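Local coordinates for protein haloalkane dehalogenase (Mycobacterium rhodesiae, PDB 4MJ3) that probably hydrolyses haloalkanes, cleaving the carbon-halogen bond to give an alcohol and a halide ion, as an alpha/beta-hydrolase-fold dehalogenase, at residues K240-A245 against G262-A267. Sequence-based numbering, arbitrary orientation.
Sequences KPFLSA and GHVPGA
In this alpha/beta hydrolase fold, K240 and P241, leading into strand 242-244, and F242 within it meet V264, G266 and A267 in the turn that follows helix 256-263. Strand 242-244 belongs to the central mixed sheet and runs parallel to strand 140-145, where F242 also touches V143 and A145. V264 is the first residue to leave the helix. The chain then makes a short 3-10 turn, closed by A267 N to V264 O at 3.0 Å.

One backbone hydrogen bond crosses the contact, from F242 N to G266 O at 3.2 Å. It is bent, 143° at the hydrogen, and the donor sits well above the carbonyl plane. Two CA-H...O contacts flank it. G266 CA lies 3.2 Å from K240 O, and A267 CA lies 3.4 Å from F242 O. With no side chain on G266, its backbone lies directly against K240 O.

The F242 ring carries the apolar part. With CG anti to the backbone N and beside the carbonyl carbon (chi1 -173°), the ring is carried across to V264. V264 CG2 stands over the ring centre, 4.0 Å from the centroid and 12° off the normal, a CH-pi contact. V264 CG1 packs nearer the root of the ring, 3.7 Å from F242 CD2. A267 CB comes in obliquely at F242 CD1, 4.0 Å away.

K240 NZ hydrogen-bonds to P137 O and F140 O. A267 O accepts from H272 NE2, while H272 ND1 pairs with S244 N, so H272 bridges the two segments.

F242 O is buried without a conventional hydrogen-bond partner, so the weak A267 CA-H contact probably offsets part of that cost. Phenylalanine packing on V264 and A267, the close backbone approach at G266 and the H272 bridge probably share the work of holding the turn to the strand.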
loop_
_atom_site.group_PDB
_atom_site.type_symbol
_atom_site.label_atom_id
_atom_site.label_comp_id
_atom_site.label_asym_id
_atom_site.label_seq_id
_atom_site.Cartn_x
_atom_site.Cartn_y
_atom_site.Cartn_z
ATOM N N LYS A 240 9.726 14.212 11.699
ATOM C CA LYS A 240 9.889 12.932 12.360
ATOM C C LYS A 240 10.580 11.941 11.420
ATOM O O LYS A 240 10.681 12.187 10.208
ATOM C CB LYS A 240 8.554 12.400 12.884
ATOM C CG LYS A 240 8.118 13.109 14.159
ATOM C CD LYS A 240 6.737 12.700 14.639
ATOM C CE LYS A 240 5.654 13.337 13.782
ATOM N NZ LYS A 240 4.300 13.002 14.286
ATOM N N PRO A 241 11.081 10.835 11.974
ATOM C CA PRO A 241 11.925 9.943 11.148
ATOM C C PRO A 241 11.276 9.400 9.877
ATOM O O PRO A 241 10.143 8.898 9.899
ATOM C CB PRO A 241 12.282 8.809 12.118
ATOM C CG PRO A 241 12.259 9.461 13.446
ATOM C CD PRO A 241 11.096 10.418 13.389
ATOM N N PHE A 242 12.014 9.515 8.780
ATOM C CA PHE A 242 11.561 9.080 7.466
ATOM C C PHE A 242 12.693 8.293 6.803
ATOM O O PHE A 242 13.811 8.810 6.661
ATOM C CB PHE A 242 11.205 10.306 6.641
ATOM C CG PHE A 242 10.561 9.966 5.327
ATOM C CD1 PHE A 242 11.319 9.541 4.261
ATOM C CD2 PHE A 242 9.188 10.084 5.186
ATOM C CE1 PHE A 242 10.711 9.222 3.050
ATOM C CE2 PHE A 242 8.581 9.772 3.994
ATOM C CZ PHE A 242 9.349 9.339 2.935
ATOM N N LEU A 243 12.397 7.044 6.426
ATOM C CA LEU A 243 13.356 6.144 5.813
ATOM C C LEU A 243 12.981 5.846 4.374
ATOM O O LEU A 243 11.828 5.496 4.075
ATOM C CB LEU A 243 13.414 4.810 6.572
ATOM C CG LEU A 243 14.500 3.829 6.090
ATOM C CD1 LEU A 243 15.875 4.297 6.545
ATOM C CD2 LEU A 243 14.246 2.418 6.582
ATOM N N SER A 244 13.949 6.016 3.490
ATOM C CA SER A 244 13.826 5.596 2.106
ATOM C C SER A 244 14.403 4.193 2.013
ATOM O O SER A 244 15.579 4.001 2.301
ATOM C CB SER A 244 14.597 6.554 1.191
ATOM O OG SER A 244 14.473 6.152 -0.157
ATOM N N ALA A 245 13.572 3.237 1.593
ATOM C CA ALA A 245 13.936 1.841 1.427
ATOM C C ALA A 245 13.380 1.279 0.119
ATOM O O ALA A 245 12.744 0.217 0.084
ATOM C CB ALA A 245 13.445 1.033 2.623
ATOM N N GLY A 262 14.738 13.874 -0.636
ATOM C CA GLY A 262 15.161 15.268 -0.524
ATOM C C GLY A 262 14.100 16.198 0.030
ATOM O O GLY A 262 14.408 17.226 0.597
ATOM N N HIS A 263 12.832 15.822 -0.100
ATOM C CA HIS A 263 11.719 16.692 0.278
ATOM C C HIS A 263 11.379 16.674 1.766
ATOM O O HIS A 263 10.986 17.697 2.339
ATOM C CB HIS A 263 10.482 16.270 -0.489
ATOM C CG HIS A 263 9.297 17.164 -0.267
ATOM N ND1 HIS A 263 9.321 18.507 -0.559
ATOM C CD2 HIS A 263 8.054 16.912 0.213
ATOM C CE1 HIS A 263 8.146 19.048 -0.275
ATOM N NE2 HIS A 263 7.360 18.100 0.199
ATOM N N VAL A 264 11.508 15.502 2.391
ATOM C CA VAL A 264 11.055 15.317 3.773
ATOM C C VAL A 264 12.176 15.640 4.754
ATOM O O VAL A 264 13.214 14.966 4.756
ATOM C CB VAL A 264 10.610 13.871 4.009
ATOM C CG1 VAL A 264 10.037 13.703 5.412
ATOM C CG2 VAL A 264 9.576 13.476 2.960
ATOM N N PRO A 265 11.991 16.678 5.590
ATOM C CA PRO A 265 13.099 17.064 6.487
ATOM C C PRO A 265 13.543 15.934 7.420
ATOM O O PRO A 265 14.733 15.808 7.708
ATOM C CB PRO A 265 12.535 18.240 7.286
ATOM C CG PRO A 265 11.337 18.711 6.544
ATOM C CD PRO A 265 10.854 17.611 5.661
ATOM N N GLY A 266 12.585 15.121 7.864
ATOM C CA GLY A 266 12.872 13.990 8.748
ATOM C C GLY A 266 13.680 12.859 8.118
ATOM O O GLY A 266 14.073 11.917 8.815
ATOM N N ALA A 267 13.905 12.921 6.810
ATOM C CA ALA A 267 14.832 11.990 6.148
ATOM C C ALA A 267 16.292 12.335 6.396
ATOM O O ALA A 267 17.164 11.480 6.244
ATOM C CB ALA A 267 14.545 11.940 4.662
#